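PDB 6O0A: flavohemoglobin from Malassezia yamatoensis, which binds heme and FAD and, as a flavohemoglobin, probably detoxifies nitric oxide by passing electrons from NAD(P)H through the flavin to the heme. Local coordinates for residues A212-G217 / H243-T248; S63-R68 / Q220-T225; I208-R213 / A257-S262. All coordinates share one frame; numbering follows the deposited sequence. Where two conformers were deposited one is given.

Contact 1. Residues A212-G217 / H243-T248; sequences ARTSDG and HGEMTT. With FAD (flavin-adenine dinucleotide), chain B.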
# COMPACT_ATOMS: atom_id res chain seq x y z
N ALA A 212 -15.40 -7.99 -2.34
CA ALA A 212 -16.82 -8.05 -2.66
C ALA A 212 -16.96 -8.19 -4.17
O ALA A 212 -16.00 -7.99 -4.93
CB ALA A 212 -17.57 -6.82 -2.16
N ARG A 213 -18.16 -8.51 -4.62
CA ARG A 213 -18.37 -8.68 -6.05
C ARG A 213 -18.83 -7.38 -6.68
O ARG A 213 -19.57 -6.59 -6.08
CB ARG A 213 -19.36 -9.81 -6.34
CG ARG A 213 -18.76 -11.15 -5.97
CD ARG A 213 -19.43 -12.35 -6.56
NE ARG A 213 -18.74 -13.51 -6.01
CZ ARG A 213 -17.76 -14.16 -6.63
NH1 ARG A 213 -17.38 -13.81 -7.85
NH2 ARG A 213 -17.16 -15.19 -6.03
N THR A 214 -18.35 -7.14 -7.91
CA THR A 214 -18.85 -6.06 -8.74
C THR A 214 -20.31 -6.32 -9.08
O THR A 214 -20.84 -7.42 -8.90
CB THR A 214 -18.04 -5.97 -10.03
OG1 THR A 214 -18.20 -7.20 -10.75
CG2 THR A 214 -16.57 -5.77 -9.73
N SER A 215 -20.97 -5.29 -9.61
CA SER A 215 -22.37 -5.44 -10.02
C SER A 215 -22.55 -6.60 -10.99
O SER A 215 -23.60 -7.25 -10.97
CB SER A 215 -22.89 -4.15 -10.64
OG SER A 215 -22.19 -3.84 -11.84
N ASP A 216 -21.56 -6.88 -11.82
CA ASP A 216 -21.66 -7.96 -12.79
C ASP A 216 -20.99 -9.25 -12.31
O ASP A 216 -20.86 -10.20 -13.10
CB ASP A 216 -21.10 -7.52 -14.15
CG ASP A 216 -19.68 -6.97 -14.08
OD1 ASP A 216 -19.24 -6.55 -13.00
OD2 ASP A 216 -19.02 -6.93 -15.14
N GLY A 217 -20.59 -9.33 -11.05
CA GLY A 217 -20.29 -10.61 -10.43
C GLY A 217 -18.84 -11.00 -10.28
O GLY A 217 -18.57 -12.16 -9.93
N HIS A 243 -15.47 7.85 -8.61
CA HIS A 243 -15.04 7.30 -9.88
C HIS A 243 -14.44 5.90 -9.74
O HIS A 243 -13.88 5.37 -10.71
CB HIS A 243 -14.05 8.24 -10.55
CG HIS A 243 -14.63 9.58 -10.86
ND1 HIS A 243 -15.59 9.77 -11.83
CD2 HIS A 243 -14.43 10.80 -10.29
CE1 HIS A 243 -15.93 11.04 -11.86
NE2 HIS A 243 -15.24 11.69 -10.94
N GLY A 244 -14.55 5.30 -8.56
CA GLY A 244 -14.06 3.96 -8.34
C GLY A 244 -15.18 2.94 -8.45
O GLY A 244 -16.37 3.25 -8.44
N GLU A 245 -14.78 1.68 -8.56
CA GLU A 245 -15.80 0.65 -8.71
C GLU A 245 -16.28 0.08 -7.37
O GLU A 245 -17.48 -0.17 -7.21
CB GLU A 245 -15.27 -0.48 -9.60
CG GLU A 245 -16.32 -1.56 -9.81
CD GLU A 245 -16.03 -2.44 -11.00
OE1 GLU A 245 -14.84 -2.62 -11.38
OE2 GLU A 245 -17.01 -2.96 -11.55
N MET A 246 -15.39 -0.12 -6.40
CA MET A 246 -15.74 -0.93 -5.24
C MET A 246 -16.16 -0.14 -4.01
O MET A 246 -16.87 -0.70 -3.17
CB MET A 246 -14.59 -1.87 -4.86
CG MET A 246 -14.21 -2.88 -5.97
SD MET A 246 -15.63 -3.82 -6.57
CE MET A 246 -16.17 -4.68 -5.11
N THR A 247 -15.75 1.12 -3.84
CA THR A 247 -16.12 1.77 -2.58
C THR A 247 -17.63 1.98 -2.47
O THR A 247 -18.19 1.84 -1.38
CB THR A 247 -15.38 3.10 -2.37
OG1 THR A 247 -15.43 3.90 -3.55
CG2 THR A 247 -13.93 2.84 -1.99
N THR A 248 -18.32 2.26 -3.58
CA THR A 248 -19.78 2.32 -3.50
C THR A 248 -20.36 0.98 -3.06
O THR A 248 -21.31 0.95 -2.27
CB THR A 248 -20.37 2.79 -4.83
OG1 THR A 248 -21.78 3.01 -4.67
CG2 THR A 248 -20.12 1.77 -5.94
PA FAD B . -11.00 2.02 -8.04
O1A FAD B . -12.04 1.25 -8.77
O2A FAD B . -9.79 1.23 -7.62
O5B FAD B . -10.53 3.26 -8.93
C5B FAD B . -9.38 4.03 -8.53
C4B FAD B . -9.17 5.06 -9.62
O4B FAD B . -8.97 4.38 -10.88
C3B FAD B . -10.36 5.97 -9.87
O3B FAD B . -10.38 7.09 -8.98
C2B FAD B . -10.12 6.42 -11.31
O2B FAD B . -9.19 7.50 -11.38
C1B FAD B . -9.49 5.16 -11.94
N9A FAD B . -10.44 4.35 -12.69
C8A FAD B . -11.44 3.58 -12.18
N7A FAD B . -12.19 3.00 -13.09
C5A FAD B . -11.65 3.44 -14.29
C6A FAD B . -12.03 3.25 -15.63
N6A FAD B . -13.08 2.51 -16.00
N1A FAD B . -11.30 3.86 -16.58
C2A FAD B . -10.25 4.61 -16.22
N3A FAD B . -9.80 4.87 -14.98
C4A FAD B . -10.55 4.26 -14.06
N1 FAD B . -8.90 3.91 1.26
C2 FAD B . -9.71 4.36 2.27
O2 FAD B . -10.77 4.95 2.04
N3 FAD B . -9.33 4.14 3.59
C4 FAD B . -8.19 3.48 4.01
O4 FAD B . -7.97 3.32 5.21
C4X FAD B . -7.35 3.01 2.94
N5 FAD B . -6.24 2.38 3.25
C5X FAD B . -5.43 1.93 2.21
C6 FAD B . -4.24 1.27 2.53
C7 FAD B . -3.40 0.79 1.53
C7M FAD B . -2.11 0.12 1.90
C8 FAD B . -3.77 0.96 0.18
C8M FAD B . -2.90 0.42 -0.93
C9 FAD B . -4.95 1.63 -0.14
C9A FAD B . -5.77 2.13 0.87
N10 FAD B . -6.97 2.82 0.57
C10 FAD B . -7.78 3.27 1.59
C1' FAD B . -7.42 2.98 -0.82
C2' FAD B . -8.30 1.81 -1.28
O2' FAD B . -7.54 0.61 -1.28
C3' FAD B . -8.89 2.05 -2.68
O3' FAD B . -7.83 2.36 -3.58
C4' FAD B . -9.92 3.18 -2.72
O4' FAD B . -10.89 2.94 -1.70
C5' FAD B . -10.58 3.31 -4.08
O5' FAD B . -11.25 2.07 -4.39
P FAD B . -12.37 2.10 -5.53
O1P FAD B . -13.57 2.90 -5.21
O2P FAD B . -12.71 0.66 -5.83
O3P FAD B . -11.65 2.75 -6.79
O HOH W 1 -19.51 -2.84 -10.35
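Met246 and Glu245 reach across to the end of strand 207-213 and the turn after it, each offering a different surface to Thr214. The thioether of Met246 is folded, bent at both chi2 (-52°) and chi3 (-62°), which turns its CE methyl onto the backbone of Ala212, 3.3 Å from Ala212 O, with Ala212 CB close by. Its sulfur meets the Thr214 methyl, SD to CG2 3.8 Å. The Glu245 chain is extended instead, and crosses Thr214 obliquely so that OE2 comes to 3.4 Å from Thr214 CG2. The threonine thus turns carbon toward both neighbours. Its hydroxyl OG1 donates to Asp216 OD1 (2.6 Å), bracing the type I turn from Thr214 to Gly217, while water 1 accepts from Ser215 N and donates to Glu245 OE2.

Behind these side chains the backbone faces the cofactor. Successive amides of Glu245, Met246 and Thr247 donate to FAD O1A, O2P and O1P; the bond from Glu245 N to O1A is 2.8 Å long and nearly straight (168°), and Thr247 OG1 adds a 2.7 Å bond to O1P. Three consecutive amides and a hydroxyl donating to the pyrophosphate probably help to offset its charge. Asp216 OD1 and Glu245 OE2, 4.5 Å apart, would tend to repel, but Arg64 bridges both, so a shared cation probably makes their proximity tolerable.

Contact 2. Residues S63-R68 / Q220-T225; sequences SRSAQR and QPRQFT. With FAD (flavin-adenine dinucleotide), chain B.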
# COMPACT_ATOMS: atom_id res chain seq x y z
N SER A 63 -7.22 -6.22 -10.14
CA SER A 63 -8.25 -5.20 -10.14
C SER A 63 -8.60 -4.82 -11.57
O SER A 63 -7.73 -4.43 -12.35
CB SER A 63 -7.79 -3.96 -9.39
OG SER A 63 -8.67 -2.89 -9.67
N ARG A 64 -9.89 -4.90 -11.89
CA ARG A 64 -10.33 -4.47 -13.22
C ARG A 64 -10.07 -2.98 -13.41
O ARG A 64 -9.65 -2.54 -14.49
CB ARG A 64 -11.80 -4.79 -13.41
CG ARG A 64 -12.40 -4.18 -14.67
CD ARG A 64 -13.70 -4.87 -15.06
NE ARG A 64 -14.79 -4.63 -14.11
CZ ARG A 64 -15.99 -5.18 -14.22
NH1 ARG A 64 -16.95 -4.92 -13.35
NH2 ARG A 64 -16.24 -6.01 -15.25
N SER A 65 -10.29 -2.17 -12.36
CA SER A 65 -10.06 -0.74 -12.51
C SER A 65 -8.60 -0.46 -12.83
O SER A 65 -8.29 0.45 -13.62
CB SER A 65 -10.49 0.01 -11.25
OG SER A 65 -11.90 0.03 -11.12
N ALA A 66 -7.67 -1.21 -12.23
CA ALA A 66 -6.26 -0.99 -12.51
C ALA A 66 -5.93 -1.36 -13.95
O ALA A 66 -5.02 -0.77 -14.54
CB ALA A 66 -5.38 -1.77 -11.53
N GLN A 67 -6.68 -2.30 -14.53
CA GLN A 67 -6.50 -2.62 -15.95
C GLN A 67 -7.06 -1.52 -16.84
O GLN A 67 -6.43 -1.13 -17.84
CB GLN A 67 -7.18 -3.95 -16.27
CG GLN A 67 -6.52 -5.14 -15.60
CD GLN A 67 -5.12 -5.32 -16.10
OE1 GLN A 67 -4.88 -5.26 -17.31
NE2 GLN A 67 -4.17 -5.50 -15.18
N ARG A 68 -8.25 -1.01 -16.51
CA ARG A 68 -8.87 0.03 -17.31
C ARG A 68 -8.10 1.35 -17.22
O ARG A 68 -7.96 2.05 -18.23
CB ARG A 68 -10.31 0.23 -16.88
CG ARG A 68 -11.14 -1.02 -17.09
CD ARG A 68 -12.55 -0.82 -16.68
NE ARG A 68 -13.38 -1.91 -17.18
CZ ARG A 68 -14.68 -2.05 -16.91
NH1 ARG A 68 -15.28 -1.17 -16.13
NH2 ARG A 68 -15.36 -3.06 -17.42
N GLN A 220 -13.57 -8.76 -6.27
CA GLN A 220 -12.52 -7.75 -6.36
C GLN A 220 -12.04 -7.35 -4.98
O GLN A 220 -12.87 -7.08 -4.10
CB GLN A 220 -13.01 -6.51 -7.11
CG GLN A 220 -13.29 -6.74 -8.57
CD GLN A 220 -12.02 -6.71 -9.38
OE1 GLN A 220 -11.51 -5.64 -9.69
NE2 GLN A 220 -11.50 -7.88 -9.71
N PRO A 221 -10.73 -7.29 -4.77
CA PRO A 221 -10.18 -6.82 -3.49
C PRO A 221 -9.81 -5.34 -3.50
O PRO A 221 -9.42 -4.81 -4.54
CB PRO A 221 -8.93 -7.68 -3.32
CG PRO A 221 -8.42 -7.80 -4.74
CD PRO A 221 -9.69 -7.91 -5.61
N ARG A 222 -9.92 -4.68 -2.34
CA ARG A 222 -9.29 -3.38 -2.10
C ARG A 222 -8.68 -3.42 -0.71
O ARG A 222 -9.16 -4.15 0.16
CB ARG A 222 -10.29 -2.22 -2.19
CG ARG A 222 -11.04 -2.09 -3.53
CD ARG A 222 -10.08 -1.74 -4.66
NE ARG A 222 -10.77 -1.35 -5.91
CZ ARG A 222 -10.91 -2.13 -6.98
NH1 ARG A 222 -10.44 -3.37 -6.99
NH2 ARG A 222 -11.53 -1.66 -8.05
N GLN A 223 -7.64 -2.61 -0.50
CA GLN A 223 -6.95 -2.55 0.79
C GLN A 223 -7.44 -1.39 1.64
O GLN A 223 -7.68 -0.29 1.13
CB GLN A 223 -5.43 -2.42 0.61
CG GLN A 223 -4.79 -3.64 -0.05
CD GLN A 223 -5.03 -3.69 -1.54
OE1 GLN A 223 -4.79 -2.70 -2.24
NE2 GLN A 223 -5.48 -4.85 -2.05
N PHE A 224 -7.58 -1.64 2.95
CA PHE A 224 -7.90 -0.57 3.90
C PHE A 224 -7.09 -0.76 5.18
O PHE A 224 -6.90 -1.88 5.65
CB PHE A 224 -9.40 -0.52 4.20
CG PHE A 224 -10.23 -0.30 2.98
CD1 PHE A 224 -10.36 0.97 2.44
CD2 PHE A 224 -10.83 -1.36 2.33
CE1 PHE A 224 -11.11 1.18 1.29
CE2 PHE A 224 -11.58 -1.17 1.18
CZ PHE A 224 -11.72 0.11 0.66
N THR A 225 -6.64 0.36 5.74
CA THR A 225 -5.86 0.36 6.96
C THR A 225 -6.71 -0.04 8.17
O THR A 225 -7.83 0.45 8.35
CB THR A 225 -5.28 1.76 7.17
OG1 THR A 225 -4.47 2.09 6.04
CG2 THR A 225 -4.40 1.80 8.44
PA FAD B . -11.00 2.02 -8.04
O1A FAD B . -12.04 1.25 -8.77
O2A FAD B . -9.79 1.23 -7.62
O5B FAD B . -10.53 3.26 -8.93
C5B FAD B . -9.38 4.03 -8.53
C4B FAD B . -9.17 5.06 -9.62
O4B FAD B . -8.97 4.38 -10.88
C3B FAD B . -10.36 5.97 -9.87
O3B FAD B . -10.38 7.09 -8.98
C2B FAD B . -10.12 6.42 -11.31
O2B FAD B . -9.19 7.50 -11.38
C1B FAD B . -9.49 5.16 -11.94
N9A FAD B . -10.44 4.35 -12.69
C8A FAD B . -11.44 3.58 -12.18
N7A FAD B . -12.19 3.00 -13.09
C5A FAD B . -11.65 3.44 -14.29
C6A FAD B . -12.03 3.25 -15.63
N6A FAD B . -13.08 2.51 -16.00
N1A FAD B . -11.30 3.86 -16.58
C2A FAD B . -10.25 4.61 -16.22
N3A FAD B . -9.80 4.87 -14.98
C4A FAD B . -10.55 4.26 -14.06
N1 FAD B . -8.90 3.91 1.26
C2 FAD B . -9.71 4.36 2.27
O2 FAD B . -10.77 4.95 2.04
N3 FAD B . -9.33 4.14 3.59
C4 FAD B . -8.19 3.48 4.01
O4 FAD B . -7.97 3.32 5.21
C4X FAD B . -7.35 3.01 2.94
N5 FAD B . -6.24 2.38 3.25
C5X FAD B . -5.43 1.93 2.21
C6 FAD B . -4.24 1.27 2.53
C7 FAD B . -3.40 0.79 1.53
C7M FAD B . -2.11 0.12 1.90
C8 FAD B . -3.77 0.96 0.18
C8M FAD B . -2.90 0.42 -0.93
C9 FAD B . -4.95 1.63 -0.14
C9A FAD B . -5.77 2.13 0.87
N10 FAD B . -6.97 2.82 0.57
C10 FAD B . -7.78 3.27 1.59
C1' FAD B . -7.42 2.98 -0.82
C2' FAD B . -8.30 1.81 -1.28
O2' FAD B . -7.54 0.61 -1.28
C3' FAD B . -8.89 2.05 -2.68
O3' FAD B . -7.83 2.36 -3.58
C4' FAD B . -9.92 3.18 -2.72
O4' FAD B . -10.89 2.94 -1.70
C5' FAD B . -10.58 3.31 -4.08
O5' FAD B . -11.25 2.07 -4.39
P FAD B . -12.37 2.10 -5.53
O1P FAD B . -13.57 2.90 -5.21
O2P FAD B . -12.71 0.66 -5.83
O3P FAD B . -11.65 2.75 -6.79
O HOH W 2 -12.30 -3.15 -10.31
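A bend at chi2 (-81°) folds the Gln220 side chain so that its OE1 meets the first turn of helix 64-69, and a similar bend in Arg222 (-65°) carries its guanidinium between Ser63 and the FAD pyrophosphate. Gln220 OE1 accepts from Arg64 N at 2.8 Å, the donor tilted modestly from the amide plane, and also from water 2. That water in turn accepts from Ser65 N and from Arg222 NH2, in the plane of the guanidinium, and so ties strand to helix a second time. Ser63 is the N-cap: its OG takes the amide of Ala66, while its own N holds a heme propionate.

Arg222 donates from all three of its nitrogens. NE donates to FAD O2P (2.8 Å), NH2 to O1A (3.0 Å) and NH1 back to Pro221 O (3.0 Å), which fixes the rotation of the group. Ser65 OG donates to the same O1A at 2.7 Å. Farther along the strand, Thr225 N reaches flavin N5 at 3.2 Å. Arg222, together with the Ser65 hydroxyl at the start of helix 64-69, probably moderates the pyrophosphate charge, at a seam where the globin and flavin domains hold both cofactors.

Contact 3. Residues I208-R213 / A257-S262; sequences ISIYAR and ALLDIS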
# COMPACT_ATOMS: atom_id res chain seq x y z
N ILE A 208 -5.74 -4.65 5.53
CA ILE A 208 -6.30 -5.90 5.05
C ILE A 208 -6.81 -5.65 3.64
O ILE A 208 -7.09 -4.51 3.25
CB ILE A 208 -7.42 -6.46 5.96
CG1 ILE A 208 -8.43 -5.38 6.38
CG2 ILE A 208 -6.83 -7.07 7.25
CD1 ILE A 208 -9.41 -4.92 5.31
N SER A 209 -6.94 -6.72 2.88
CA SER A 209 -7.72 -6.70 1.65
C SER A 209 -9.11 -7.25 1.95
O SER A 209 -9.23 -8.33 2.55
CB SER A 209 -7.05 -7.53 0.54
OG SER A 209 -5.85 -6.93 0.06
N ILE A 210 -10.14 -6.50 1.58
CA ILE A 210 -11.52 -6.93 1.72
C ILE A 210 -12.09 -7.14 0.32
O ILE A 210 -11.73 -6.41 -0.62
CB ILE A 210 -12.35 -5.91 2.54
CG1 ILE A 210 -13.75 -6.47 2.80
CG2 ILE A 210 -12.40 -4.56 1.86
CD1 ILE A 210 -14.45 -5.80 3.96
N TYR A 211 -12.96 -8.15 0.19
CA TYR A 211 -13.43 -8.66 -1.09
C TYR A 211 -14.94 -8.50 -1.19
O TYR A 211 -15.67 -8.86 -0.27
CB TYR A 211 -13.07 -10.14 -1.25
CG TYR A 211 -11.59 -10.40 -1.36
CD1 TYR A 211 -10.75 -10.25 -0.25
CD2 TYR A 211 -11.02 -10.78 -2.56
CE1 TYR A 211 -9.38 -10.48 -0.35
CE2 TYR A 211 -9.66 -11.02 -2.68
CZ TYR A 211 -8.84 -10.86 -1.56
OH TYR A 211 -7.49 -11.08 -1.68
N ALA A 212 -15.40 -7.99 -2.34
CA ALA A 212 -16.82 -8.05 -2.66
C ALA A 212 -16.96 -8.19 -4.17
O ALA A 212 -16.00 -7.99 -4.93
CB ALA A 212 -17.57 -6.82 -2.16
N ARG A 213 -18.16 -8.51 -4.62
CA ARG A 213 -18.37 -8.68 -6.05
C ARG A 213 -18.83 -7.38 -6.68
O ARG A 213 -19.57 -6.59 -6.08
CB ARG A 213 -19.36 -9.81 -6.34
CG ARG A 213 -18.76 -11.15 -5.97
CD ARG A 213 -19.43 -12.35 -6.56
NE ARG A 213 -18.74 -13.51 -6.01
CZ ARG A 213 -17.76 -14.16 -6.63
NH1 ARG A 213 -17.38 -13.81 -7.85
NH2 ARG A 213 -17.16 -15.19 -6.03
N ALA A 257 -24.12 -8.30 6.44
CA ALA A 257 -23.52 -8.76 5.20
C ALA A 257 -22.23 -9.53 5.47
O ALA A 257 -21.48 -9.23 6.40
CB ALA A 257 -23.24 -7.59 4.26
N LEU A 258 -21.99 -10.53 4.63
CA LEU A 258 -20.80 -11.37 4.73
C LEU A 258 -19.84 -11.00 3.61
O LEU A 258 -20.23 -11.00 2.43
CB LEU A 258 -21.18 -12.85 4.62
CG LEU A 258 -22.16 -13.36 5.67
CD1 LEU A 258 -22.53 -14.80 5.39
CD2 LEU A 258 -21.55 -13.21 7.05
N LEU A 259 -18.60 -10.69 3.97
CA LEU A 259 -17.53 -10.40 3.02
C LEU A 259 -16.28 -11.14 3.45
O LEU A 259 -16.09 -11.41 4.64
CB LEU A 259 -17.21 -8.88 2.93
CG LEU A 259 -18.32 -7.94 2.42
CD1 LEU A 259 -17.80 -6.53 2.29
CD2 LEU A 259 -18.83 -8.44 1.08
N ASP A 260 -15.42 -11.47 2.50
CA ASP A 260 -14.15 -12.10 2.82
C ASP A 260 -13.09 -11.04 3.13
O ASP A 260 -13.04 -9.99 2.47
CB ASP A 260 -13.67 -12.99 1.66
CG ASP A 260 -14.34 -14.38 1.66
OD1 ASP A 260 -14.74 -14.87 2.74
OD2 ASP A 260 -14.43 -15.00 0.59
N ILE A 261 -12.25 -11.31 4.13
CA ILE A 261 -11.17 -10.41 4.51
C ILE A 261 -9.87 -11.20 4.58
O ILE A 261 -9.83 -12.31 5.13
CB ILE A 261 -11.43 -9.71 5.86
CG1 ILE A 261 -12.77 -8.97 5.81
CG2 ILE A 261 -10.28 -8.74 6.19
CD1 ILE A 261 -13.07 -8.07 7.02
N SER A 262 -8.80 -10.62 4.04
CA SER A 262 -7.50 -11.27 4.02
C SER A 262 -6.86 -11.23 5.41
O SER A 262 -7.39 -10.64 6.36
CB SER A 262 -6.57 -10.58 3.03
OG SER A 262 -6.12 -9.33 3.56
O HOH W 3 -16.51 -11.35 -0.26
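Ile210, Ile261 and Leu259 form the apolar centre between strands 207-213 and 258-262. Ile210 and Ile261 are a non-hydrogen-bonded antiparallel pair, their CA atoms 4.5 Å apart, and their side chains lie on one face of the sheet, crossing at CG1. In one of its two deposited conformers, Ile210 CD1 lies 3.8 Å from Leu259 CD1, a reach that is less certain for that reason. The other leucine methyl, CD2, rests against Ala212 CB. At the far end, Ile261 CG2 packs on Ile208 CB at 3.7 Å. Phe250 of helix 246-251 and Phe224 of strand 219-225 cover Ile210, while Phe174 of strand 171-181 touches Ile261.

These are adjacent strands of the six-stranded antiparallel sheet that forms the FAD-binding barrel characteristic of the ferredoxin-reductase family, with helix 246-251 packed against it; 207-213 has 219-225 on its other flank, and 258-262 has 171-181. Main-chain bonds join the pair: Tyr211 N to Asp260 O, and Ser262 N to Ser209 O at 2.8 Å. Each carbonyl also receives a CA-H, Asp260 O from Ile210 and Ser209 O from Ile261.

On the reverse face the Tyr211 ring turns its edge to Asp260 O and Ser262 CB, and Arg171 makes a cation-pi contact with it. Water 3 stands between the same Tyr211 and Asp260, donating to Tyr211 O and accepting from Asp260 N (3.0 Å), in place of a direct return bond. At the opposite end Ser262 OG, placed between its own N and carbonyl carbon (chi1 75°), accepts from Ser209 N at 2.8 Å and at 164°, a side chain doing the work of a main-chain carbonyl. Ser209 OG is hydrogen-bonded to Ser108 OG and Gln223 NE2.

Contact 3 is buried sheet, held by branched aliphatic side chains and main-chain bonds; contact 2 is mainly polar; contact 1 touches through methyl and thioether groups, its polar ties made by water and Arg64. Contact 2 is also buried, yet its acceptors include phosphate oxygens and water; contact 1 is only partly buried, and its turn reaches the surface. Strand 207-213 serves both contacts 1 and 3, which share Ala212, and strand 219-225 of contact 2 is its sheet neighbour: Gln220 N probably bonds Ala212 O. Contacts 1 and 2, which both meet FAD, are joined further by salt bridges from Arg64 and by Met246 packing on Arg222, which brings two sources of phosphate donors together.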